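Local coordinates for protein toll (Drosophila melanogaster, PDB 4LXR) that serves as the cell-surface receptor for the cleaved cytokine spaetzle, switching on Toll signalling in innate immunity and in dorsal-ventral patterning of the embryo, at residues D5-M10 with S23-I28; I28-A33 with Y60-K65; F38-T41 with Y47-I50; S90-L95 with D120-L125. All coordinates share one frame; numbering follows the deposited sequence.

All four contacts lie at the N-terminal end of the extracellular leucine-rich repeat domain. Contacts 1 and 2 both use strand 24-29 and each holds one cysteine of a different disulfide; contact 1 is buried and apolar, whereas contact 2 is partly open and meets through a carbonyl oxygen and two prolines. Contact 3 is the antiparallel hairpin beside that strand, with a buried apolar face and a polar, hydrated one; Ile27 O and Leu40 N link it to contact 1, and Leu63 and Tyr60 of contact 2 pack on its Phe38. Contact 4 is held largely by a salt bridge, a hydrogen bond to a serine and water, while Leu95 from its 90-95 segment reaches back to Ile50.

Contact 1. Residues D5-M10 with S23-I28; sequences DACSEM and SEYEII
Cys7 SG, held in a disulfide to Cys18, lies 3.9 Å from CD1 of the Tyr25 ring, a sulfur-aromatic contact in the cysteine-rich cap that closes the N-terminal end of the leucine-rich repeat solenoid. The sulfur is 5.1 Å from the ring centroid and 65° off the ring normal, so it approaches obliquely. Its torsion, with SG trans to the backbone N (chi1 179°), carries it from helix 4-12 toward strand 24-29, and CB of the same cysteine also touches Tyr25 CD1, at 3.9 Å. Phe2 meets the tyrosine ring edge-to-face.

One helical turn further on, Met10 and Ile27 make the second half of the contact, their side chains crossing at about a right angle. No hydrogen bond joins the two segments; helix and strand meet through sulfur, ring and aliphatic carbon alone. Glu26, between Tyr25 and Ile27, points away from the helix, and its OE2 accepts a hydrogen bond from Leu16 N of the spaetzle chain. The strand thus seats the helix on one side and meets ligand on the other. At the methionine, a bend at chi3 (-114°) brings CE to 3.8 Å from Ile27 CD1, while SD lies 3.8 Å from Ile27 CG2.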
loop_
_atom_site.group_PDB
_atom_site.type_symbol
_atom_site.label_atom_id
_atom_site.label_comp_id
_atom_site.label_asym_id
_atom_site.label_seq_id
_atom_site.Cartn_x
_atom_site.Cartn_y
_atom_site.Cartn_z
ATOM N N ASP A 5 -3.938 1.187 -46.711
ATOM C CA ASP A 5 -4.238 1.750 -48.024
ATOM C C ASP A 5 -5.711 2.141 -48.172
ATOM O O ASP A 5 -6.022 3.265 -48.568
ATOM C CB ASP A 5 -3.825 0.784 -49.141
ATOM C CG ASP A 5 -4.058 1.360 -50.529
ATOM O OD1 ASP A 5 -5.157 1.152 -51.085
ATOM O OD2 ASP A 5 -3.142 2.022 -51.066
ATOM N N ALA A 6 -6.611 1.215 -47.850
ATOM C CA ALA A 6 -8.046 1.469 -47.972
ATOM C C ALA A 6 -8.495 2.616 -47.067
ATOM O O ALA A 6 -9.435 3.346 -47.388
ATOM C CB ALA A 6 -8.832 0.206 -47.661
ATOM N N CYS A 7 -7.810 2.775 -45.940
ATOM C CA CYS A 7 -8.160 3.802 -44.970
ATOM C C CYS A 7 -7.751 5.193 -45.440
ATOM O O CYS A 7 -8.504 6.154 -45.280
ATOM C CB CYS A 7 -7.523 3.499 -43.615
ATOM S SG CYS A 7 -7.892 4.734 -42.358
ATOM N N SER A 8 -6.554 5.294 -46.013
ATOM C CA SER A 8 -6.064 6.557 -46.550
ATOM C C SER A 8 -6.915 6.968 -47.740
ATOM O O SER A 8 -7.274 8.134 -47.891
ATOM C CB SER A 8 -4.605 6.426 -46.989
ATOM O OG SER A 8 -3.775 6.054 -45.905
ATOM N N GLU A 9 -7.234 5.989 -48.579
ATOM C CA GLU A 9 -8.036 6.211 -49.775
ATOM C C GLU A 9 -9.424 6.735 -49.421
ATOM O O GLU A 9 -10.016 7.513 -50.174
ATOM C CB GLU A 9 -8.162 4.905 -50.570
ATOM C CG GLU A 9 -8.630 5.095 -51.996
ATOM C CD GLU A 9 -7.660 5.939 -52.806
ATOM O OE1 GLU A 9 -6.540 5.457 -53.073
ATOM O OE2 GLU A 9 -8.013 7.086 -53.164
ATOM N N MET A 10 -9.925 6.314 -48.262
ATOM C CA MET A 10 -11.297 6.593 -47.847
ATOM C C MET A 10 -11.590 8.078 -47.611
ATOM O O MET A 10 -12.748 8.488 -47.549
ATOM C CB MET A 10 -11.637 5.796 -46.589
ATOM C CG MET A 10 -13.111 5.797 -46.255
ATOM S SD MET A 10 -13.447 5.153 -44.618
ATOM C CE MET A 10 -14.334 3.661 -45.039
ATOM N N SER A 23 -3.045 -0.547 -33.631
ATOM C CA SER A 23 -3.132 -1.561 -34.672
ATOM C C SER A 23 -4.494 -1.558 -35.378
ATOM O O SER A 23 -4.715 -2.321 -36.320
ATOM C CB SER A 23 -2.807 -2.940 -34.099
ATOM O OG SER A 23 -3.376 -3.088 -32.811
ATOM N N GLU A 24 -5.396 -0.683 -34.948
ATOM C CA GLU A 24 -6.742 -0.665 -35.514
ATOM C C GLU A 24 -7.052 0.560 -36.374
ATOM O O GLU A 24 -6.200 1.416 -36.606
ATOM C CB GLU A 24 -7.784 -0.796 -34.401
ATOM C CG GLU A 24 -7.878 0.428 -33.516
ATOM C CD GLU A 24 -8.666 0.178 -32.250
ATOM O OE1 GLU A 24 -8.973 1.166 -31.543
ATOM O OE2 GLU A 24 -8.986 -1.003 -31.970
ATOM N N TYR A 25 -8.289 0.629 -36.850
ATOM C CA TYR A 25 -8.747 1.754 -37.649
ATOM C C TYR A 25 -10.069 2.232 -37.090
ATOM O O TYR A 25 -10.910 1.421 -36.729
ATOM C CB TYR A 25 -8.918 1.341 -39.113
ATOM C CG TYR A 25 -7.650 0.812 -39.741
ATOM C CD1 TYR A 25 -6.708 1.680 -40.306
ATOM C CD2 TYR A 25 -7.380 -0.551 -39.759
ATOM C CE1 TYR A 25 -5.543 1.199 -40.874
ATOM C CE2 TYR A 25 -6.218 -1.041 -40.323
ATOM C CZ TYR A 25 -5.302 -0.159 -40.880
ATOM O OH TYR A 25 -4.150 -0.650 -41.444
ATOM N N GLU A 26 -10.251 3.541 -36.992
ATOM C CA GLU A 26 -11.554 4.063 -36.624
ATOM C C GLU A 26 -12.187 4.752 -37.820
ATOM O O GLU A 26 -11.611 5.672 -38.394
ATOM C CB GLU A 26 -11.487 5.030 -35.444
ATOM C CG GLU A 26 -12.872 5.385 -34.911
ATOM C CD GLU A 26 -12.907 6.665 -34.096
ATOM O OE1 GLU A 26 -12.650 7.752 -34.663
ATOM O OE2 GLU A 26 -13.205 6.586 -32.888
ATOM N N ILE A 27 -13.372 4.294 -38.194
ATOM C CA ILE A 27 -14.110 4.909 -39.276
ATOM C C ILE A 27 -15.331 5.637 -38.735
ATOM O O ILE A 27 -16.091 5.065 -37.952
ATOM C CB ILE A 27 -14.548 3.851 -40.278
ATOM C CG1 ILE A 27 -13.309 3.130 -40.820
ATOM C CG2 ILE A 27 -15.358 4.491 -41.391
ATOM C CD1 ILE A 27 -13.605 1.998 -41.757
ATOM N N ILE A 28 -15.515 6.900 -39.119
ATOM C CA ILE A 28 -16.745 7.597 -38.739
ATOM C C ILE A 28 -17.548 8.037 -39.956
ATOM O O ILE A 28 -16.989 8.402 -40.993
ATOM C CB ILE A 28 -16.514 8.790 -37.768
ATOM C CG1 ILE A 28 -16.049 10.033 -38.513
ATOM C CG2 ILE A 28 -15.527 8.423 -36.673
ATOM C CD1 ILE A 28 -15.640 11.158 -37.588
#

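Contact 2. Residues I28-A33 with Y60-K65; sequences ICPANA and YQQLPK
Cys29 points its side chain at the backbone of Gln62 and at the ring of Pro64, so the end of strand 24-29 meets the loop that follows strand 47-52 within the N-terminal cap of the leucine-rich repeat solenoid. The position of the strand backbone itself sets CB of the cysteine 3.4 Å from the carbonyl oxygen of Gln62. The first torsion then places SG opposite the residue's own carbonyl carbon (chi1 -56°), where the sulfur, disulfide-bonded to Cys16, reaches the rim of the proline ring, 3.9 Å from Pro64 CD. These are van der Waals contacts; no hydrogen bond connects the two segments.

On the more exposed side, Pro30 and Gln62 run at a slant to each other. The peptide bond before Pro30 is cis, which sets CD on the same side of that bond as the Cys29 carbonyl oxygen. The extended Gln62 chain brings OE1 beside CG and CD of the Pro30 ring, but this oxygen has its polar partner in Thr37 OG1, so the proline only lies alongside an atom that is already bonded.

A type I turn runs from Pro30 to Ala33, and in the other segment, after a short 3-10 stretch, Leu63 N bonds back to Tyr60 O at 3.2 Å. Leu63 itself faces away from Cys29 and packs on Phe38, while Pro64 covers Leu40, which ties the loop to the neighbouring hairpin. Gln62 OE1 lies 3.9 Å from both CD and CG of Pro30, a van der Waals approach.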
loop_
_atom_site.group_PDB
_atom_site.type_symbol
_atom_site.label_atom_id
_atom_site.label_comp_id
_atom_site.label_asym_id
_atom_site.label_seq_id
_atom_site.Cartn_x
_atom_site.Cartn_y
_atom_site.Cartn_z
ATOM N N ILE A 28 -15.515 6.900 -39.119
ATOM C CA ILE A 28 -16.745 7.597 -38.739
ATOM C C ILE A 28 -17.548 8.037 -39.956
ATOM O O ILE A 28 -16.989 8.402 -40.993
ATOM C CB ILE A 28 -16.514 8.790 -37.768
ATOM C CG1 ILE A 28 -16.049 10.033 -38.513
ATOM C CG2 ILE A 28 -15.527 8.423 -36.673
ATOM C CD1 ILE A 28 -15.640 11.158 -37.588
ATOM N N CYS A 29 -18.868 7.964 -39.824
ATOM C CA CYS A 29 -19.780 8.318 -40.900
ATOM C C CYS A 29 -20.964 9.086 -40.314
ATOM O O CYS A 29 -21.581 8.633 -39.347
ATOM C CB CYS A 29 -20.275 7.059 -41.615
ATOM S SG CYS A 29 -18.978 5.964 -42.279
ATOM N N PRO A 30 -21.272 10.269 -40.871
ATOM C CA PRO A 30 -20.534 10.995 -41.913
ATOM C C PRO A 30 -19.193 11.531 -41.411
ATOM O O PRO A 30 -18.947 11.557 -40.205
ATOM C CB PRO A 30 -21.461 12.171 -42.247
ATOM C CG PRO A 30 -22.811 11.751 -41.766
ATOM C CD PRO A 30 -22.544 10.931 -40.542
ATOM N N ALA A 31 -18.345 11.963 -42.341
ATOM C CA ALA A 31 -16.989 12.401 -42.027
ATOM C C ALA A 31 -16.916 13.506 -40.978
ATOM O O ALA A 31 -16.113 13.433 -40.051
ATOM C CB ALA A 31 -16.266 12.837 -43.303
ATOM N N ASN A 32 -17.747 14.530 -41.117
ATOM C CA ASN A 32 -17.583 15.719 -40.283
ATOM C C ASN A 32 -18.490 15.754 -39.059
ATOM O O ASN A 32 -18.733 16.817 -38.490
ATOM C CB ASN A 32 -17.769 16.994 -41.118
ATOM C CG ASN A 32 -16.473 17.776 -41.300
ATOM O OD1 ASN A 32 -15.622 17.415 -42.117
ATOM N ND2 ASN A 32 -16.327 18.864 -40.545
ATOM N N ALA A 33 -18.970 14.591 -38.639
ATOM C CA ALA A 33 -19.993 14.542 -37.604
ATOM C C ALA A 33 -19.451 14.558 -36.175
ATOM O O ALA A 33 -18.503 13.844 -35.841
ATOM C CB ALA A 33 -20.910 13.334 -37.816
ATOM N N TYR A 60 -29.011 3.156 -42.124
ATOM C CA TYR A 60 -28.016 2.195 -42.618
ATOM C C TYR A 60 -27.464 2.551 -44.005
ATOM O O TYR A 60 -26.464 1.990 -44.448
ATOM C CB TYR A 60 -28.567 0.764 -42.607
ATOM C CG TYR A 60 -28.601 0.140 -41.230
ATOM C CD1 TYR A 60 -27.428 -0.072 -40.513
ATOM C CD2 TYR A 60 -29.807 -0.252 -40.647
ATOM C CE1 TYR A 60 -27.453 -0.641 -39.250
ATOM C CE2 TYR A 60 -29.840 -0.830 -39.392
ATOM C CZ TYR A 60 -28.658 -1.022 -38.696
ATOM O OH TYR A 60 -28.687 -1.588 -37.443
ATOM N N GLN A 61 -28.127 3.490 -44.673
ATOM C CA GLN A 61 -27.696 4.029 -45.955
ATOM C C GLN A 61 -26.368 4.773 -45.812
ATOM O O GLN A 61 -25.635 4.958 -46.787
ATOM C CB GLN A 61 -28.760 5.000 -46.459
ATOM C CG GLN A 61 -28.716 5.316 -47.936
ATOM C CD GLN A 61 -29.883 6.197 -48.356
ATOM O OE1 GLN A 61 -30.644 6.676 -47.510
ATOM N NE2 GLN A 61 -30.035 6.410 -49.664
ATOM N N GLN A 62 -26.060 5.211 -44.596
ATOM C CA GLN A 62 -24.844 5.985 -44.376
ATOM C C GLN A 62 -23.662 5.098 -44.002
ATOM O O GLN A 62 -22.646 5.592 -43.525
ATOM C CB GLN A 62 -25.068 7.058 -43.309
ATOM C CG GLN A 62 -26.175 8.028 -43.657
ATOM C CD GLN A 62 -26.675 8.805 -42.457
ATOM O OE1 GLN A 62 -25.889 9.332 -41.672
ATOM N NE2 GLN A 62 -27.994 8.882 -42.309
ATOM N N LEU A 63 -23.806 3.789 -44.202
ATOM C CA LEU A 63 -22.714 2.848 -43.965
ATOM C C LEU A 63 -21.633 3.172 -44.987
ATOM O O LEU A 63 -21.946 3.655 -46.065
ATOM C CB LEU A 63 -23.199 1.417 -44.198
ATOM C CG LEU A 63 -23.333 0.322 -43.132
ATOM C CD1 LEU A 63 -23.267 0.803 -41.687
ATOM C CD2 LEU A 63 -24.629 -0.458 -43.397
ATOM N N PRO A 64 -20.357 2.911 -44.659
ATOM C CA PRO A 64 -19.335 3.074 -45.698
ATOM C C PRO A 64 -19.581 2.097 -46.855
ATOM O O PRO A 64 -20.064 0.997 -46.619
ATOM C CB PRO A 64 -18.032 2.733 -44.965
ATOM C CG PRO A 64 -18.453 1.848 -43.841
ATOM C CD PRO A 64 -19.800 2.370 -43.406
ATOM N N LYS A 65 -19.269 2.505 -48.083
ATOM C CA LYS A 65 -19.435 1.653 -49.259
ATOM C C LYS A 65 -18.119 0.991 -49.651
ATOM O O LYS A 65 -17.065 1.624 -49.596
ATOM C CB LYS A 65 -19.942 2.473 -50.448
ATOM C CG LYS A 65 -21.311 3.097 -50.274
ATOM C CD LYS A 65 -21.731 3.835 -51.545
ATOM C CE LYS A 65 -23.190 4.282 -51.496
ATOM N NZ LYS A 65 -23.402 5.553 -50.743
#

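Contact 3. Residues F38-T41 with Y47-I50; sequences FRLT and YVQI
Thr41 and Gln49 face each other as a hydrogen-bonded pair of an antiparallel hairpin: Thr41 N reaches Gln49 O at 3.0 Å (159° at the hydrogen) and Gln49 N reaches Thr41 O at 2.8 Å. The neighbouring Leu40-Ile50 pair is non-hydrogen-bonded.

On the buried face, Phe38, Leu40, Val48 and Ile50 form an aliphatic and aromatic row. Leu40 and Ile50 lie side by side, with CD2 of the leucine 4.2 Å from CG1 of the isoleucine, and Ile50 CG2 is 4.1 Å from Phe38 CD1. Leu63 and Leu95 add to this packing from other parts of the chain.

The opposite face is polar and partly exposed. A water there donates to Arg39 O (2.9 Å) and to Gln49 OE1 (2.8 Å) and accepts from Thr41 OG1, so it ties both strands together; Gln49 NE2 turns instead to Gln76. Thr41 divides its branches at chi1 -58°, with OG1 on the water and CG2 3.6 Å from Tyr47 OH.

Strand 38-43 pairs antiparallel with strand 24-29, and strand 47-52 runs parallel to strand 74-78, so the hairpin leads from the antiparallel cap into the parallel strands of the leucine-rich repeat solenoid.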
loop_
_atom_site.group_PDB
_atom_site.type_symbol
_atom_site.label_atom_id
_atom_site.label_comp_id
_atom_site.label_asym_id
_atom_site.label_seq_id
_atom_site.Cartn_x
_atom_site.Cartn_y
_atom_site.Cartn_z
ATOM N N PHE A 38 -22.462 6.174 -37.650
ATOM C CA PHE A 38 -21.672 4.965 -37.478
ATOM C C PHE A 38 -20.252 5.289 -37.078
ATOM O O PHE A 38 -19.642 6.228 -37.584
ATOM C CB PHE A 38 -21.657 4.140 -38.755
ATOM C CG PHE A 38 -23.016 3.692 -39.184
ATOM C CD1 PHE A 38 -23.632 2.617 -38.563
ATOM C CD2 PHE A 38 -23.693 4.355 -40.185
ATOM C CE1 PHE A 38 -24.885 2.204 -38.952
ATOM C CE2 PHE A 38 -24.952 3.945 -40.576
ATOM C CZ PHE A 38 -25.547 2.871 -39.957
ATOM N N ARG A 39 -19.735 4.496 -36.155
ATOM C CA ARG A 39 -18.340 4.557 -35.803
ATOM C C ARG A 39 -17.847 3.131 -35.823
ATOM O O ARG A 39 -18.267 2.321 -35.010
ATOM C CB ARG A 39 -18.154 5.169 -34.414
ATOM C CG ARG A 39 -16.709 5.428 -34.058
ATOM C CD ARG A 39 -16.569 5.980 -32.645
ATOM N NE ARG A 39 -17.485 7.088 -32.381
ATOM C CZ ARG A 39 -17.166 8.372 -32.516
ATOM N NH1 ARG A 39 -15.952 8.719 -32.914
ATOM N NH2 ARG A 39 -18.065 9.311 -32.251
ATOM N N LEU A 40 -16.975 2.818 -36.768
ATOM C CA LEU A 40 -16.474 1.461 -36.901
ATOM C C LEU A 40 -15.046 1.330 -36.418
ATOM O O LEU A 40 -14.188 2.135 -36.765
ATOM C CB LEU A 40 -16.558 0.990 -38.353
ATOM C CG LEU A 40 -17.934 0.703 -38.950
ATOM C CD1 LEU A 40 -18.504 1.960 -39.606
ATOM C CD2 LEU A 40 -17.766 -0.386 -39.972
ATOM N N THR A 41 -14.792 0.303 -35.620
ATOM C CA THR A 41 -13.431 -0.008 -35.214
ATOM C C THR A 41 -13.043 -1.338 -35.835
ATOM O O THR A 41 -13.691 -2.365 -35.608
ATOM C CB THR A 41 -13.297 -0.085 -33.689
ATOM O OG1 THR A 41 -13.699 1.162 -33.114
ATOM C CG2 THR A 41 -11.858 -0.391 -33.289
ATOM N N TYR A 47 -11.434 -8.509 -35.234
ATOM C CA TYR A 47 -12.798 -8.092 -34.973
ATOM C C TYR A 47 -13.180 -6.802 -35.683
ATOM O O TYR A 47 -12.319 -6.000 -36.081
ATOM C CB TYR A 47 -13.035 -7.966 -33.472
ATOM C CG TYR A 47 -12.509 -6.692 -32.854
ATOM C CD1 TYR A 47 -11.170 -6.567 -32.498
ATOM C CD2 TYR A 47 -13.361 -5.619 -32.600
ATOM C CE1 TYR A 47 -10.690 -5.400 -31.915
ATOM C CE2 TYR A 47 -12.889 -4.450 -32.026
ATOM C CZ TYR A 47 -11.556 -4.347 -31.691
ATOM O OH TYR A 47 -11.089 -3.190 -31.115
ATOM N N VAL A 48 -14.482 -6.616 -35.852
ATOM C CA VAL A 48 -15.023 -5.338 -36.277
ATOM C C VAL A 48 -16.098 -4.941 -35.274
ATOM O O VAL A 48 -16.973 -5.741 -34.957
ATOM C CB VAL A 48 -15.590 -5.397 -37.721
ATOM C CG1 VAL A 48 -16.584 -6.553 -37.883
ATOM C CG2 VAL A 48 -16.241 -4.077 -38.098
ATOM N N GLN A 49 -15.999 -3.729 -34.730
ATOM C CA GLN A 49 -17.091 -3.181 -33.929
ATOM C C GLN A 49 -17.872 -2.148 -34.728
ATOM O O GLN A 49 -17.294 -1.239 -35.313
ATOM C CB GLN A 49 -16.602 -2.565 -32.611
ATOM C CG GLN A 49 -17.738 -1.917 -31.809
ATOM C CD GLN A 49 -17.294 -1.220 -30.528
ATOM O OE1 GLN A 49 -16.915 -0.045 -30.542
ATOM N NE2 GLN A 49 -17.367 -1.933 -29.411
ATOM N N ILE A 50 -19.189 -2.302 -34.780
ATOM C CA ILE A 50 -20.023 -1.264 -35.354
ATOM C C ILE A 50 -20.788 -0.582 -34.229
ATOM O O ILE A 50 -21.622 -1.203 -33.576
ATOM C CB ILE A 50 -20.994 -1.811 -36.405
ATOM C CG1 ILE A 50 -20.236 -2.631 -37.442
ATOM C CG2 ILE A 50 -21.737 -0.675 -37.082
ATOM C CD1 ILE A 50 -21.104 -3.629 -38.165
HETATM O O HOH W 1 -16.496 1.473 -32.813
#

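Contact 4. Residues S90-L95 with D120-L125; sequences SILDYL and DRLHGL
Helix 88-94 presents Ser90 and Asp93, about one turn apart, to Arg121, whose backbone has a positive phi, and the two backbones stay well separated, with the CA atoms of Ser90 and Arg121 8.8 Å apart. The contact joins two connecting segments between successive strands of the leucine-rich repeat solenoid, one leading to strand 102-106 and the other to strand 127-131.

The long arginine side chain spans the gap. Bent at chi3 (-62°), it directs NH2 at two acceptors. Ser90 OG is met at 2.8 Å, almost exactly in the guanidinium plane and nearly straight (166° at the hydrogen). Asp93 OD2 completes a salt bridge on its syn side, 2.7 Å from NH2, but the carboxylate and guanidinium planes are 32° apart and the bond is tilted from both. One nitrogen therefore grips a hydroxyl and a carboxylate together.

Beneath this polar layer the apolar link is slight: Leu92 CD1 and Leu122 CD1 approach to 4.5 Å, and Leu122 also packs on Ala89 and Leu103. Ordered water extends the arginine's reach, with one molecule accepting from NH1. Another bridges the ion pair a second time, accepting from Arg121 NE at 2.9 Å and donating to Asp93 OD1 at 2.8 Å.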
loop_
_atom_site.group_PDB
_atom_site.type_symbol
_atom_site.label_atom_id
_atom_site.label_comp_id
_atom_site.label_asym_id
_atom_site.label_seq_id
_atom_site.Cartn_x
_atom_site.Cartn_y
_atom_site.Cartn_z
ATOM N N SER A 90 -27.075 -9.372 -44.252
ATOM C CA SER A 90 -27.051 -8.390 -45.331
ATOM C C SER A 90 -26.251 -7.123 -44.987
ATOM O O SER A 90 -25.588 -6.554 -45.850
ATOM C CB SER A 90 -28.472 -8.041 -45.764
ATOM O OG SER A 90 -29.047 -9.133 -46.462
ATOM N N ILE A 91 -26.310 -6.677 -43.739
ATOM C CA ILE A 91 -25.426 -5.591 -43.309
ATOM C C ILE A 91 -23.964 -6.043 -43.400
ATOM O O ILE A 91 -23.114 -5.334 -43.954
ATOM C CB ILE A 91 -25.748 -5.110 -41.877
ATOM C CG1 ILE A 91 -27.084 -4.371 -41.867
ATOM C CG2 ILE A 91 -24.639 -4.203 -41.354
ATOM C CD1 ILE A 91 -27.810 -4.460 -40.547
ATOM N N LEU A 92 -23.686 -7.243 -42.895
ATOM C CA LEU A 92 -22.330 -7.790 -42.932
ATOM C C LEU A 92 -21.819 -8.017 -44.370
ATOM O O LEU A 92 -20.643 -7.730 -44.664
ATOM C CB LEU A 92 -22.220 -9.062 -42.075
ATOM C CG LEU A 92 -22.724 -8.971 -40.624
ATOM C CD1 LEU A 92 -22.336 -10.189 -39.796
ATOM C CD2 LEU A 92 -22.269 -7.700 -39.934
ATOM N N ASP A 93 -22.686 -8.510 -45.261
ATOM C CA ASP A 93 -22.320 -8.647 -46.676
ATOM C C ASP A 93 -21.904 -7.295 -47.247
ATOM O O ASP A 93 -20.906 -7.199 -47.946
ATOM C CB ASP A 93 -23.467 -9.189 -47.543
ATOM C CG ASP A 93 -23.930 -10.577 -47.125
ATOM O OD1 ASP A 93 -23.155 -11.303 -46.476
ATOM O OD2 ASP A 93 -25.081 -10.938 -47.444
ATOM N N TYR A 94 -22.686 -6.262 -46.940
ATOM C CA TYR A 94 -22.462 -4.918 -47.463
ATOM C C TYR A 94 -21.067 -4.436 -47.100
ATOM O O TYR A 94 -20.394 -3.786 -47.895
ATOM C CB TYR A 94 -23.489 -3.948 -46.881
ATOM C CG TYR A 94 -23.541 -2.608 -47.578
ATOM C CD1 TYR A 94 -24.199 -2.468 -48.797
ATOM C CD2 TYR A 94 -22.930 -1.481 -47.018
ATOM C CE1 TYR A 94 -24.253 -1.246 -49.438
ATOM C CE2 TYR A 94 -22.979 -0.258 -47.649
ATOM C CZ TYR A 94 -23.642 -0.147 -48.864
ATOM O OH TYR A 94 -23.700 1.064 -49.500
ATOM N N LEU A 95 -20.640 -4.767 -45.891
ATOM C CA LEU A 95 -19.337 -4.369 -45.396
ATOM C C LEU A 95 -18.253 -5.338 -45.859
ATOM O O LEU A 95 -17.070 -5.140 -45.582
ATOM C CB LEU A 95 -19.377 -4.287 -43.875
ATOM C CG LEU A 95 -20.298 -3.180 -43.369
ATOM C CD1 LEU A 95 -20.415 -3.216 -41.831
ATOM C CD2 LEU A 95 -19.767 -1.837 -43.874
ATOM N N ASP A 120 -30.785 -15.381 -40.671
ATOM C CA ASP A 120 -30.602 -16.038 -41.970
ATOM C C ASP A 120 -29.147 -15.875 -42.453
ATOM O O ASP A 120 -28.549 -14.806 -42.276
ATOM C CB ASP A 120 -31.550 -15.453 -43.025
ATOM C CG ASP A 120 -33.015 -15.891 -42.837
ATOM O OD1 ASP A 120 -33.315 -16.752 -41.977
ATOM O OD2 ASP A 120 -33.878 -15.371 -43.577
ATOM N N ARG A 121 -28.587 -16.936 -43.041
ATOM C CA ARG A 121 -27.196 -16.961 -43.523
ATOM C C ARG A 121 -26.107 -16.899 -42.422
ATOM O O ARG A 121 -24.912 -16.928 -42.720
ATOM C CB ARG A 121 -26.962 -15.901 -44.615
ATOM C CG ARG A 121 -28.083 -15.856 -45.666
ATOM C CD ARG A 121 -27.625 -15.184 -46.974
ATOM N NE ARG A 121 -27.220 -13.786 -46.787
ATOM C CZ ARG A 121 -28.070 -12.758 -46.769
ATOM N NH1 ARG A 121 -29.378 -12.953 -46.916
ATOM N NH2 ARG A 121 -27.620 -11.529 -46.603
ATOM N N LEU A 122 -26.513 -16.847 -41.157
ATOM C CA LEU A 122 -25.549 -16.899 -40.060
ATOM C C LEU A 122 -25.580 -18.210 -39.273
ATOM O O LEU A 122 -25.184 -18.242 -38.096
ATOM C CB LEU A 122 -25.723 -15.696 -39.116
ATOM C CG LEU A 122 -25.364 -14.389 -39.835
ATOM C CD1 LEU A 122 -25.580 -13.162 -38.957
ATOM C CD2 LEU A 122 -23.940 -14.459 -40.322
ATOM N N HIS A 123 -26.048 -19.278 -39.919
ATOM C CA HIS A 123 -26.139 -20.607 -39.292
ATOM C C HIS A 123 -24.762 -21.226 -39.018
ATOM O O HIS A 123 -24.658 -22.204 -38.283
ATOM C CB HIS A 123 -26.990 -21.573 -40.147
ATOM C CG HIS A 123 -28.406 -21.127 -40.332
ATOM N ND1 HIS A 123 -28.929 -20.018 -39.696
ATOM C CD2 HIS A 123 -29.403 -21.619 -41.107
ATOM C CE1 HIS A 123 -30.189 -19.856 -40.064
ATOM N NE2 HIS A 123 -30.499 -20.815 -40.921
ATOM N N GLY A 124 -23.714 -20.648 -39.600
ATOM C CA GLY A 124 -22.345 -21.069 -39.324
ATOM C C GLY A 124 -21.700 -20.571 -38.030
ATOM O O GLY A 124 -20.592 -21.016 -37.685
ATOM N N LEU A 125 -22.378 -19.673 -37.309
ATOM C CA LEU A 125 -21.805 -19.048 -36.103
ATOM C C LEU A 125 -21.540 -20.047 -34.979
ATOM O O LEU A 125 -22.318 -20.984 -34.769
ATOM C CB LEU A 125 -22.712 -17.933 -35.557
ATOM C CG LEU A 125 -22.919 -16.627 -36.341
ATOM C CD1 LEU A 125 -23.996 -15.830 -35.647
ATOM C CD2 LEU A 125 -21.606 -15.778 -36.470
HETATM O O HOH W 2 -31.338 -11.314 -47.800
HETATM O O HOH W 3 -24.373 -13.834 -46.206
#